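Local coordinates for TATA-binding protein (Sulfolobus acidocaldarius, PDB 1MP9) that probably binds the TATA box of archaeal promoters as a general factor in the activation of genes transcribed by RNA polymerase, at residues V13-I18 with K166-V171; Y31-S36 with P48-R53; E129-E134 with P139-R144; L152-F155 with K159-I162. All blocks are in the same frame, centred on the assembly; numbering follows the deposited sequence.

Contact 1. Residues V13-I18 with K166-V171; sequences VNIENI and KREDEV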
loop_
_atom_site.group_PDB
_atom_site.type_symbol
_atom_site.label_atom_id
_atom_site.label_comp_id
_atom_site.label_asym_id
_atom_site.label_seq_id
_atom_site.Cartn_x
_atom_site.Cartn_y
_atom_site.Cartn_z
ATOM N N VAL A 13 11.962 -13.716 6.177
ATOM C CA VAL A 13 12.021 -12.291 5.932
ATOM C C VAL A 13 13.356 -11.918 5.292
ATOM O O VAL A 13 14.393 -12.407 5.715
ATOM C CB VAL A 13 11.880 -11.486 7.266
ATOM C CG1 VAL A 13 12.081 -9.972 6.992
ATOM C CG2 VAL A 13 10.491 -11.741 7.901
ATOM N N ASN A 14 13.312 -11.061 4.276
ATOM C CA ASN A 14 14.517 -10.588 3.614
ATOM C C ASN A 14 14.471 -9.061 3.512
ATOM O O ASN A 14 13.469 -8.507 3.050
ATOM C CB ASN A 14 14.594 -11.181 2.207
ATOM C CG ASN A 14 15.916 -10.907 1.543
ATOM O OD1 ASN A 14 16.965 -11.334 2.038
ATOM N ND2 ASN A 14 15.889 -10.196 0.415
ATOM N N ILE A 15 15.528 -8.374 3.940
ATOM C CA ILE A 15 15.564 -6.914 3.815
ATOM C C ILE A 15 16.016 -6.594 2.406
ATOM O O ILE A 15 17.064 -7.048 1.966
ATOM C CB ILE A 15 16.510 -6.293 4.798
ATOM C CG1 ILE A 15 15.967 -6.579 6.203
ATOM C CG2 ILE A 15 16.633 -4.747 4.526
ATOM C CD1 ILE A 15 16.737 -5.925 7.310
ATOM N N GLU A 16 15.193 -5.848 1.683
ATOM C CA GLU A 16 15.503 -5.480 0.307
ATOM C C GLU A 16 16.226 -4.137 0.242
ATOM O O GLU A 16 17.055 -3.929 -0.627
ATOM C CB GLU A 16 14.202 -5.374 -0.503
ATOM C CG GLU A 16 13.370 -6.673 -0.566
ATOM C CD GLU A 16 14.144 -7.824 -1.196
ATOM O OE1 GLU A 16 15.169 -7.555 -1.843
ATOM O OE2 GLU A 16 13.736 -8.994 -1.045
ATOM N N ASN A 17 15.898 -3.213 1.140
ATOM C CA ASN A 17 16.525 -1.910 1.090
ATOM C C ASN A 17 16.271 -1.120 2.351
ATOM O O ASN A 17 15.243 -1.270 3.003
ATOM C CB ASN A 17 15.981 -1.072 -0.080
ATOM C CG ASN A 17 16.757 0.214 -0.266
ATOM O OD1 ASN A 17 17.981 0.207 -0.169
ATOM N ND2 ASN A 17 16.068 1.316 -0.561
ATOM N N ILE A 18 17.218 -0.268 2.683
ATOM C CA ILE A 18 17.067 0.588 3.843
ATOM C C ILE A 18 17.308 2.019 3.360
ATOM O O ILE A 18 18.244 2.265 2.594
ATOM C CB ILE A 18 18.101 0.259 4.922
ATOM C CG1 ILE A 18 17.867 -1.162 5.453
ATOM C CG2 ILE A 18 18.023 1.319 6.057
ATOM C CD1 ILE A 18 18.935 -1.637 6.387
ATOM N N LYS A 166 10.816 1.146 10.585
ATOM C CA LYS A 166 12.074 1.817 10.786
ATOM C C LYS A 166 13.030 0.923 11.563
ATOM O O LYS A 166 14.197 1.270 11.740
ATOM C CB LYS A 166 11.868 3.145 11.526
ATOM C CG LYS A 166 11.166 4.191 10.687
ATOM C CD LYS A 166 11.003 5.493 11.466
ATOM C CE LYS A 166 10.164 6.495 10.689
ATOM N NZ LYS A 166 10.126 7.816 11.393
ATOM N N ARG A 167 12.537 -0.224 12.023
ATOM C CA ARG A 167 13.375 -1.158 12.766
ATOM C C ARG A 167 13.150 -2.570 12.241
ATOM O O ARG A 167 12.019 -2.938 11.886
ATOM C CB ARG A 167 13.004 -1.157 14.241
ATOM C CG ARG A 167 12.924 0.184 14.914
ATOM C CD ARG A 167 12.708 -0.099 16.391
ATOM N NE ARG A 167 13.809 -0.929 16.881
ATOM C CZ ARG A 167 13.834 -1.553 18.055
ATOM N NH1 ARG A 167 12.804 -1.452 18.889
ATOM N NH2 ARG A 167 14.888 -2.289 18.384
ATOM N N GLU A 168 14.204 -3.376 12.203
ATOM C CA GLU A 168 14.033 -4.723 11.705
ATOM C C GLU A 168 13.047 -5.552 12.535
ATOM O O GLU A 168 12.307 -6.362 11.972
ATOM C CB GLU A 168 15.403 -5.445 11.561
ATOM C CG GLU A 168 15.266 -6.949 11.325
ATOM C CD GLU A 168 16.343 -7.575 10.427
ATOM O OE1 GLU A 168 17.504 -7.105 10.430
ATOM O OE2 GLU A 168 16.006 -8.576 9.723
ATOM N N ASP A 169 12.990 -5.365 13.854
ATOM C CA ASP A 169 12.035 -6.176 14.605
ATOM C C ASP A 169 10.587 -5.838 14.261
ATOM O O ASP A 169 9.718 -6.694 14.353
ATOM C CB ASP A 169 12.261 -6.126 16.142
ATOM C CG ASP A 169 12.235 -4.710 16.733
ATOM O OD1 ASP A 169 11.709 -3.745 16.135
ATOM O OD2 ASP A 169 12.755 -4.574 17.848
ATOM N N GLU A 170 10.322 -4.600 13.858
ATOM C CA GLU A 170 8.957 -4.236 13.456
ATOM C C GLU A 170 8.598 -5.020 12.189
ATOM O O GLU A 170 7.448 -5.468 12.022
ATOM C CB GLU A 170 8.843 -2.739 13.150
ATOM C CG GLU A 170 9.241 -1.832 14.288
ATOM C CD GLU A 170 9.094 -0.374 13.911
ATOM O OE1 GLU A 170 9.495 0.019 12.794
ATOM O OE2 GLU A 170 8.560 0.388 14.740
ATOM N N VAL A 171 9.560 -5.147 11.274
ATOM C CA VAL A 171 9.277 -5.914 10.067
ATOM C C VAL A 171 8.858 -7.314 10.460
ATOM O O VAL A 171 7.802 -7.815 10.013
ATOM C CB VAL A 171 10.481 -6.032 9.158
ATOM C CG1 VAL A 171 10.155 -7.042 8.022
ATOM C CG2 VAL A 171 10.821 -4.640 8.561
#

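Contact 2. Residues Y31-S36 with P48-R53; sequences YAMERS and PGLIFR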
loop_
_atom_site.group_PDB
_atom_site.type_symbol
_atom_site.label_atom_id
_atom_site.label_comp_id
_atom_site.label_asym_id
_atom_site.label_seq_id
_atom_site.Cartn_x
_atom_site.Cartn_y
_atom_site.Cartn_z
ATOM N N TYR A 31 28.115 22.954 -5.422
ATOM C CA TYR A 31 28.892 23.228 -6.632
ATOM C C TYR A 31 30.353 22.918 -6.321
ATOM O O TYR A 31 31.074 22.254 -7.091
ATOM C CB TYR A 31 28.769 24.701 -7.053
ATOM C CG TYR A 31 27.383 25.127 -7.515
ATOM C CD1 TYR A 31 26.541 25.829 -6.668
ATOM C CD2 TYR A 31 26.930 24.842 -8.821
ATOM C CE1 TYR A 31 25.273 26.244 -7.095
ATOM C CE2 TYR A 31 25.663 25.264 -9.260
ATOM C CZ TYR A 31 24.853 25.961 -8.388
ATOM O OH TYR A 31 23.638 26.421 -8.791
ATOM N N ALA A 32 30.795 23.420 -5.179
ATOM C CA ALA A 32 32.181 23.209 -4.747
ATOM C C ALA A 32 32.450 21.725 -4.536
ATOM O O ALA A 32 33.488 21.212 -4.956
ATOM C CB ALA A 32 32.461 24.002 -3.431
ATOM N N MET A 33 31.496 21.022 -3.929
ATOM C CA MET A 33 31.692 19.601 -3.668
ATOM C C MET A 33 31.781 18.793 -4.952
ATOM O O MET A 33 32.635 17.921 -5.075
ATOM C CB MET A 33 30.572 19.053 -2.769
ATOM C CG MET A 33 30.769 17.606 -2.376
ATOM S SD MET A 33 29.436 17.016 -1.326
ATOM C CE MET A 33 29.814 17.697 0.265
ATOM N N GLU A 34 30.916 19.090 -5.920
ATOM C CA GLU A 34 30.937 18.373 -7.201
ATOM C C GLU A 34 32.298 18.526 -7.869
ATOM O O GLU A 34 32.846 17.563 -8.420
ATOM C CB GLU A 34 29.860 18.925 -8.125
ATOM C CG GLU A 34 29.664 18.163 -9.418
ATOM C CD GLU A 34 30.692 18.492 -10.478
ATOM O OE1 GLU A 34 31.064 19.684 -10.620
ATOM O OE2 GLU A 34 31.121 17.556 -11.192
ATOM N N ARG A 35 32.843 19.741 -7.832
ATOM C CA ARG A 35 34.150 19.989 -8.439
ATOM C C ARG A 35 35.259 19.308 -7.640
ATOM O O ARG A 35 36.211 18.787 -8.219
ATOM C CB ARG A 35 34.443 21.505 -8.547
ATOM C CG ARG A 35 33.511 22.281 -9.493
ATOM C CD ARG A 35 33.920 23.766 -9.623
ATOM N NE ARG A 35 35.250 23.891 -10.209
ATOM C CZ ARG A 35 35.491 23.854 -11.516
ATOM N NH1 ARG A 35 34.489 23.713 -12.378
ATOM N NH2 ARG A 35 36.742 23.919 -11.963
ATOM N N SER A 36 35.137 19.302 -6.315
ATOM C CA SER A 36 36.165 18.689 -5.484
ATOM C C SER A 36 36.178 17.171 -5.494
ATOM O O SER A 36 37.243 16.555 -5.578
ATOM C CB SER A 36 36.046 19.165 -4.041
ATOM O OG SER A 36 36.471 20.504 -3.944
ATOM N N PRO A 48 17.757 18.752 -6.577
ATOM C CA PRO A 48 18.400 19.599 -5.552
ATOM C C PRO A 48 19.617 19.062 -4.845
ATOM O O PRO A 48 20.386 19.841 -4.256
ATOM C CB PRO A 48 17.279 19.916 -4.574
ATOM C CG PRO A 48 16.346 18.731 -4.704
ATOM C CD PRO A 48 16.435 18.258 -6.136
ATOM N N GLY A 49 19.820 17.749 -4.907
ATOM C CA GLY A 49 20.970 17.184 -4.225
ATOM C C GLY A 49 22.094 16.697 -5.105
ATOM O O GLY A 49 21.894 16.431 -6.290
ATOM N N LEU A 50 23.287 16.602 -4.509
ATOM C CA LEU A 50 24.464 16.078 -5.175
ATOM C C LEU A 50 24.323 14.551 -5.031
ATOM O O LEU A 50 24.032 14.031 -3.934
ATOM C CB LEU A 50 25.765 16.550 -4.469
ATOM C CG LEU A 50 27.076 16.124 -5.137
ATOM C CD1 LEU A 50 28.129 17.234 -4.935
ATOM C CD2 LEU A 50 27.558 14.776 -4.569
ATOM N N ILE A 51 24.552 13.840 -6.131
ATOM C CA ILE A 51 24.418 12.381 -6.152
ATOM C C ILE A 51 25.782 11.716 -6.092
ATOM O O ILE A 51 26.613 11.884 -6.996
ATOM C CB ILE A 51 23.673 11.950 -7.425
ATOM C CG1 ILE A 51 22.332 12.667 -7.451
ATOM C CG2 ILE A 51 23.527 10.387 -7.474
ATOM C CD1 ILE A 51 21.573 12.616 -8.782
ATOM N N PHE A 52 26.007 10.974 -5.012
ATOM C CA PHE A 52 27.268 10.295 -4.762
ATOM C C PHE A 52 26.981 8.801 -4.846
ATOM O O PHE A 52 26.231 8.274 -4.053
ATOM C CB PHE A 52 27.747 10.681 -3.364
ATOM C CG PHE A 52 29.076 10.100 -2.980
ATOM C CD1 PHE A 52 30.182 10.924 -2.798
ATOM C CD2 PHE A 52 29.228 8.721 -2.801
ATOM C CE1 PHE A 52 31.416 10.390 -2.446
ATOM C CE2 PHE A 52 30.467 8.178 -2.447
ATOM C CZ PHE A 52 31.555 9.010 -2.271
ATOM N N ARG A 53 27.567 8.116 -5.818
ATOM C CA ARG A 53 27.308 6.688 -5.971
ATOM C C ARG A 53 28.499 5.847 -5.581
ATOM O O ARG A 53 29.637 6.154 -5.939
ATOM C CB ARG A 53 26.923 6.357 -7.422
ATOM C CG ARG A 53 25.638 7.004 -7.904
ATOM C CD ARG A 53 25.361 6.675 -9.371
ATOM N NE ARG A 53 24.003 7.042 -9.771
ATOM C CZ ARG A 53 23.663 8.190 -10.355
ATOM N NH1 ARG A 53 24.583 9.111 -10.623
ATOM N NH2 ARG A 53 22.395 8.415 -10.670
#

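Contact 3. Residues E129-E134 with P139-R144; sequences ENNMYE and PGLIYR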
loop_
_atom_site.group_PDB
_atom_site.type_symbol
_atom_site.label_atom_id
_atom_site.label_comp_id
_atom_site.label_asym_id
_atom_site.label_seq_id
_atom_site.Cartn_x
_atom_site.Cartn_y
_atom_site.Cartn_z
ATOM N N GLU A 129 -9.646 -6.594 8.206
ATOM C CA GLU A 129 -10.135 -5.227 8.178
ATOM C C GLU A 129 -9.216 -4.480 7.208
ATOM O O GLU A 129 -8.428 -5.101 6.477
ATOM C CB GLU A 129 -10.016 -4.610 9.569
ATOM C CG GLU A 129 -11.271 -4.754 10.426
ATOM C CD GLU A 129 -12.447 -3.969 9.855
ATOM O OE1 GLU A 129 -13.040 -4.422 8.851
ATOM O OE2 GLU A 129 -12.767 -2.888 10.405
ATOM N N ASN A 130 -9.321 -3.154 7.243
ATOM C CA ASN A 130 -8.539 -2.181 6.459
ATOM C C ASN A 130 -7.703 -2.632 5.276
ATOM O O ASN A 130 -6.465 -2.431 5.262
ATOM C CB ASN A 130 -7.617 -1.360 7.386
ATOM C CG ASN A 130 -7.972 -1.495 8.858
ATOM O OD1 ASN A 130 -7.174 -2.003 9.662
ATOM N ND2 ASN A 130 -9.165 -1.048 9.221
ATOM N N ASN A 131 -8.355 -3.165 4.240
ATOM C CA ASN A 131 -7.582 -3.618 3.093
ATOM C C ASN A 131 -8.209 -3.359 1.744
ATOM O O ASN A 131 -9.400 -3.053 1.618
ATOM C CB ASN A 131 -7.342 -5.126 3.203
ATOM C CG ASN A 131 -8.580 -5.935 2.848
ATOM O OD1 ASN A 131 -9.351 -6.353 3.725
ATOM N ND2 ASN A 131 -8.795 -6.142 1.558
ATOM N N MET A 132 -7.375 -3.518 0.725
ATOM C CA MET A 132 -7.817 -3.418 -0.647
ATOM C C MET A 132 -7.501 -4.726 -1.386
ATOM O O MET A 132 -6.367 -5.216 -1.344
ATOM C CB MET A 132 -7.098 -2.294 -1.414
ATOM C CG MET A 132 -7.451 -2.331 -2.927
ATOM S SD MET A 132 -6.465 -1.194 -3.946
ATOM C CE MET A 132 -5.073 -2.165 -4.378
ATOM N N TYR A 133 -8.513 -5.300 -2.026
ATOM C CA TYR A 133 -8.286 -6.444 -2.880
ATOM C C TYR A 133 -9.135 -6.225 -4.110
ATOM O O TYR A 133 -10.326 -6.533 -4.143
ATOM C CB TYR A 133 -8.587 -7.800 -2.226
ATOM C CG TYR A 133 -8.236 -8.955 -3.177
ATOM C CD1 TYR A 133 -6.992 -8.984 -3.827
ATOM C CD2 TYR A 133 -9.173 -9.955 -3.498
ATOM C CE1 TYR A 133 -6.685 -9.960 -4.787
ATOM C CE2 TYR A 133 -8.875 -10.948 -4.456
ATOM C CZ TYR A 133 -7.634 -10.933 -5.096
ATOM O OH TYR A 133 -7.324 -11.847 -6.077
ATOM N N GLU A 134 -8.508 -5.663 -5.131
ATOM C CA GLU A 134 -9.208 -5.347 -6.394
ATOM C C GLU A 134 -8.244 -5.905 -7.451
ATOM O O GLU A 134 -7.432 -5.179 -8.031
ATOM C CB GLU A 134 -9.344 -3.827 -6.482
ATOM C CG GLU A 134 -10.120 -3.328 -7.657
ATOM C CD GLU A 134 -11.589 -3.604 -7.531
ATOM O OE1 GLU A 134 -12.031 -4.111 -6.466
ATOM O OE2 GLU A 134 -12.302 -3.302 -8.509
ATOM N N PRO A 139 -2.667 -6.962 -8.374
ATOM C CA PRO A 139 -2.826 -8.395 -8.111
ATOM C C PRO A 139 -2.776 -8.882 -6.662
ATOM O O PRO A 139 -3.196 -10.003 -6.355
ATOM C CB PRO A 139 -1.764 -9.012 -9.008
ATOM C CG PRO A 139 -0.623 -7.994 -8.863
ATOM C CD PRO A 139 -1.345 -6.665 -8.963
ATOM N N GLY A 140 -2.314 -8.050 -5.754
ATOM C CA GLY A 140 -2.270 -8.508 -4.380
ATOM C C GLY A 140 -3.284 -7.807 -3.495
ATOM O O GLY A 140 -4.100 -7.025 -3.991
ATOM N N LEU A 141 -3.236 -8.122 -2.201
ATOM C CA LEU A 141 -4.092 -7.528 -1.179
ATOM C C LEU A 141 -3.205 -6.506 -0.455
ATOM O O LEU A 141 -2.067 -6.816 -0.079
ATOM C CB LEU A 141 -4.558 -8.603 -0.186
ATOM C CG LEU A 141 -5.543 -8.138 0.920
ATOM C CD1 LEU A 141 -6.472 -9.274 1.313
ATOM C CD2 LEU A 141 -4.802 -7.641 2.126
ATOM N N ILE A 142 -3.698 -5.292 -0.275
ATOM C CA ILE A 142 -2.907 -4.290 0.403
ATOM C C ILE A 142 -3.529 -4.108 1.774
ATOM O O ILE A 142 -4.735 -3.890 1.905
ATOM C CB ILE A 142 -2.905 -2.943 -0.381
ATOM C CG1 ILE A 142 -2.298 -3.172 -1.765
ATOM C CG2 ILE A 142 -2.104 -1.868 0.392
ATOM C CD1 ILE A 142 -2.321 -1.937 -2.680
ATOM N N TYR A 143 -2.693 -4.204 2.792
ATOM C CA TYR A 143 -3.150 -4.083 4.168
ATOM C C TYR A 143 -2.374 -2.957 4.874
ATOM O O TYR A 143 -1.132 -2.956 4.916
ATOM C CB TYR A 143 -2.921 -5.419 4.890
ATOM C CG TYR A 143 -3.458 -5.464 6.290
ATOM C CD1 TYR A 143 -4.802 -5.733 6.523
ATOM C CD2 TYR A 143 -2.635 -5.219 7.382
ATOM C CE1 TYR A 143 -5.324 -5.759 7.826
ATOM C CE2 TYR A 143 -3.138 -5.236 8.692
ATOM C CZ TYR A 143 -4.489 -5.512 8.906
ATOM O OH TYR A 143 -5.016 -5.572 10.180
ATOM N N ARG A 144 -3.101 -1.975 5.372
ATOM C CA ARG A 144 -2.489 -0.857 6.083
ATOM C C ARG A 144 -2.564 -1.243 7.568
ATOM O O ARG A 144 -3.653 -1.270 8.173
ATOM C CB ARG A 144 -3.275 0.427 5.815
ATOM C CG ARG A 144 -2.601 1.661 6.462
ATOM C CD ARG A 144 -3.317 2.948 6.088
ATOM N NE ARG A 144 -2.688 4.133 6.702
ATOM C CZ ARG A 144 -2.737 5.374 6.218
ATOM N NH1 ARG A 144 -3.372 5.652 5.069
ATOM N NH2 ARG A 144 -2.180 6.361 6.925
HETATM O O HOH W 1 -4.872 -11.415 -7.892
HETATM O O HOH W 2 -5.687 -5.396 -5.188
#

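Contact 4. Residues L152-F155 with K159-I162; sequences LLIF and KMVI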
loop_
_atom_site.group_PDB
_atom_site.type_symbol
_atom_site.label_atom_id
_atom_site.label_comp_id
_atom_site.label_asym_id
_atom_site.label_seq_id
_atom_site.Cartn_x
_atom_site.Cartn_y
_atom_site.Cartn_z
ATOM N N LEU A 152 1.417 -3.491 3.912
ATOM C CA LEU A 152 1.765 -4.805 3.414
ATOM C C LEU A 152 1.168 -5.081 2.050
ATOM O O LEU A 152 0.021 -4.743 1.813
ATOM C CB LEU A 152 1.217 -5.877 4.343
ATOM C CG LEU A 152 1.527 -5.790 5.834
ATOM C CD1 LEU A 152 0.855 -6.989 6.560
ATOM C CD2 LEU A 152 3.057 -5.788 6.020
ATOM N N LEU A 153 1.946 -5.705 1.164
ATOM C CA LEU A 153 1.433 -6.141 -0.155
ATOM C C LEU A 153 1.491 -7.662 0.061
ATOM O O LEU A 153 2.539 -8.186 0.396
ATOM C CB LEU A 153 2.365 -5.733 -1.295
ATOM C CG LEU A 153 2.676 -4.241 -1.373
ATOM C CD1 LEU A 153 3.555 -3.974 -2.585
ATOM C CD2 LEU A 153 1.384 -3.432 -1.513
ATOM N N ILE A 154 0.377 -8.356 -0.107
ATOM C CA ILE A 154 0.309 -9.809 0.147
ATOM C C ILE A 154 -0.212 -10.502 -1.102
ATOM O O ILE A 154 -1.304 -10.203 -1.583
ATOM C CB ILE A 154 -0.680 -10.095 1.311
ATOM C CG1 ILE A 154 -0.215 -9.348 2.576
ATOM C CG2 ILE A 154 -0.807 -11.638 1.575
ATOM C CD1 ILE A 154 -1.345 -9.336 3.649
ATOM N N PHE A 155 0.569 -11.435 -1.617
ATOM C CA PHE A 155 0.185 -12.121 -2.834
ATOM C C PHE A 155 -0.274 -13.525 -2.530
ATOM O O PHE A 155 0.103 -14.132 -1.503
ATOM C CB PHE A 155 1.358 -12.120 -3.817
ATOM C CG PHE A 155 1.855 -10.732 -4.169
ATOM C CD1 PHE A 155 2.937 -10.174 -3.495
ATOM C CD2 PHE A 155 1.241 -9.990 -5.182
ATOM C CE1 PHE A 155 3.408 -8.893 -3.818
ATOM C CE2 PHE A 155 1.705 -8.697 -5.515
ATOM C CZ PHE A 155 2.797 -8.156 -4.819
ATOM N N LYS A 159 4.031 -14.627 -1.041
ATOM C CA LYS A 159 5.044 -13.595 -1.100
ATOM C C LYS A 159 4.435 -12.319 -0.553
ATOM O O LYS A 159 3.245 -12.086 -0.665
ATOM C CB LYS A 159 5.492 -13.351 -2.520
ATOM C CG LYS A 159 6.474 -12.185 -2.666
ATOM C CD LYS A 159 6.979 -12.087 -4.101
ATOM C CE LYS A 159 5.912 -11.556 -5.081
ATOM N NZ LYS A 159 6.347 -11.666 -6.520
ATOM N N MET A 160 5.271 -11.490 0.042
ATOM C CA MET A 160 4.785 -10.258 0.639
ATOM C C MET A 160 5.851 -9.213 0.532
ATOM O O MET A 160 7.053 -9.528 0.469
ATOM C CB MET A 160 4.560 -10.414 2.149
ATOM C CG MET A 160 3.343 -11.115 2.658
ATOM S SD MET A 160 3.633 -11.316 4.483
ATOM C CE MET A 160 3.520 -9.601 5.043
ATOM N N VAL A 161 5.407 -7.965 0.565
ATOM C CA VAL A 161 6.318 -6.851 0.588
ATOM C C VAL A 161 5.903 -6.057 1.853
ATOM O O VAL A 161 4.701 -5.854 2.123
ATOM C CB VAL A 161 6.170 -5.974 -0.643
ATOM C CG1 VAL A 161 7.060 -4.724 -0.506
ATOM C CG2 VAL A 161 6.581 -6.746 -1.899
ATOM N N ILE A 162 6.875 -5.644 2.643
ATOM C CA ILE A 162 6.560 -4.894 3.856
ATOM C C ILE A 162 7.294 -3.558 3.814
ATOM O O ILE A 162 8.521 -3.532 3.666
ATOM C CB ILE A 162 7.027 -5.641 5.126
ATOM C CG1 ILE A 162 6.424 -7.050 5.197
ATOM C CG2 ILE A 162 6.622 -4.838 6.365
ATOM C CD1 ILE A 162 7.220 -8.137 4.424
#

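Contact 1. Residues V13-I18 with K166-V171
The terminal methyl of Ile15 sits over the carboxylate of Glu168. Its CD1 is 3.4 Å from Glu168 OE1, 3.5 Å from CD and 3.7 Å from OE2, and such near-equal distances place the methyl above the flat group rather than at one oxygen. Two further flat groups lie close by. The guanidinium of Arg167 carries Asp169 OD2 on one face, towards the rim, so their pairing is one of charge alone, with no N-H aimed at the oxygen. The amide of Asn14 sends its ND2 hydrogen within its own plane to Glu16 OE2, at 2.9 Å, yet meets that carboxylate from 61° out of plane.

The second touch is purely apolar: Val13 CG1 and Val171 CG1 are 3.7 Å apart. In both valines this methyl stands anti to the backbone N (chi1 175° and 171°), which turns the two branches into each other. Glu168 reaches Ile15 through a chain bent at chi2.

The start of the helix is steadied by Glu170 OE1, which accepts both Lys166 N at 2.8 Å and the N of Arg167, the N-cap residue, at 3.1 Å.

On the strand, Glu16 and Asn17 both face Val110, a classic beta bulge. Asn17 also bonds Glu134 of the second subunit. Only 170 Å² is buried here, but it joins a strand of the first TBP repeat to a helix of the second, a crossing of halves that belongs to the saddle-shaped TBP fold, with helices backing one continuous antiparallel sheet.

Contact 2. Residues Y31-S36 with P48-R53
In the first TBP repeat the short helix 30-36 is tied to strand 50-54 through Leu50, whose CD1 methyl touches both Met33 and Glu34. It lies 3.7 Å from both Met33 CB and Met33 CG and 3.8 Å from Met33 SD, so the methyl rests along the thioether chain instead of meeting one atom. The same CD1 comes within 3.5 Å of Glu34 N and 4.0 Å of Glu34 CB, which places it against the helix backbone where the two residues join.

Both apolar chains are swung out in the same sense: CG stands anti to the backbone N in Met33 (chi1 -176°) and in Leu50 (chi1 -177°). Met33 runs extended as far as SD before turning at chi3. Glu34 contributes its CB and amide, while its carboxylate leads off elsewhere.

Strand 50-54 is an outermost strand of the long antiparallel sheet within the chain, and the helix precedes it by a loop without regular structure. Val40 from that loop also packs on Leu50, and Met33 in turn rests on Ile63 of the adjacent strand.

No hydrogen bond crosses between 31-36 and 48-53, and the buried area of 125 Å² is small. Further along the strand, Phe52 packs on helix 77-93.

Contact 3. Residues E129-E134 with P139-R144
Met132 and Ile142 form the hydrogen-bonded pair of this antiparallel hairpin. Met132 N donates a hydrogen bond to Ile142 O at 2.9 Å, and Ile142 N donates one to Met132 O at the same length; the N-H...O angles of 160° and 162° show both bonds to be well directed. Met132 O takes a further CA-H contact from Leu141 CA. Next along, Asn131 and Tyr143 are a non-hydrogen-bonded pair, and beyond them the bond from Arg144 N to Asn130 O, 3.4 Å long, is weak.

At the other end water replaces direct pairing. One molecule accepts from Glu134 N and donates to Gly140 O at 2.6 Å; another donates to Pro139 O at 2.7 Å and also bonds Tyr133 OH. The Tyr133 ring turns its edge to these carbonyls, with CD1 3.5 Å from Gly140 O; with CG anti to the backbone N (chi1 -177°) the ring reaches alongside the 139-140 carbonyls. A leucine in its place would probably leave the water on Pro139 O without its hydroxyl partner and Gly140 O without the ring edge beside it.

Tyr143 likewise presents a ring edge, CE1 lying 3.4 Å from Glu129 O. NH1 of Arg144 bonds Met145 O of the second subunit, whereas buried Arg144 O has no partner in the model. Direct bonding is thus concentrated at one central pair, while toward the ends water bridges, ring edges and a weak bond take over, as suits the short strand 131-132, outermost within this chain.

Contact 4. Residues L152-F155 with K159-I162
Leu153 O is gripped twice: Val161 N donates to it at 2.9 Å, and Met160 CA approaches to 3.1 Å in a CA-H...O contact. Leu153 N answers by donating to Val161 O, in the carbonyl plane and with an N-H...O angle of 166°. A third bond runs from Phe155 N to Lys159 O, nearly in line with the carbonyl.

Phe155 closes this end. Its ring edge meets Lys159 O, CD1 lying 3.4 Å away, and the lysine chain folds beside it, CE 3.6 Å from the same CD1. The bend at chi3 (73°) brings Lys159 NZ over the ring, but at 5.0 Å from the centroid the cation-pi attraction is weak at most. A serine at this position would probably leave the lysine chain without the surface it lies against and free to turn.

Leu153 and Val161 run side by side, CD1 of the leucine 3.8 Å from CB of the valine, on the face where Ile142 and Gln137 of the second subunit pack. Leu152, Ile154, Met160 and Ile162 fill the other, with Leu152 CD2 against Ile162 CG1 at 3.7 Å; there Val175 and Ile178 of helix 168-184 cover them.

The strand axes, 4.7 Å apart and antiparallel at 169°, with three bridged pairs and a short turn between, make a beta hairpin within the TBP saddle. By analogy with TBP–DNA complexes of relatives, Phe155 at its turn, with Phe138, probably matches the stirrup phenylalanines that wedge between base pairs, beside the concave DNA-binding face.

In the fold
All four contacts reach the same long antiparallel sheet. Contacts 3 and 4 are the hairpins of its second-repeat half and touch directly, since strands 141-145 and 150-154 are neighbours; both depend on backbone hydrogen bonds, but contact 4 is buried whereas contact 3, at the sheet's end, is more exposed and partly bridged by water. Contact 2 is buried yet lacks any polar bond across it, and lies about 41 Å, centre to centre, from contact 3 on the opposite side of the chain's centre. Contact 1, near that centre and partly buried, alone bridges the two repeats; its segment 166-171 follows strand 159-165 of contact 4 into the helix.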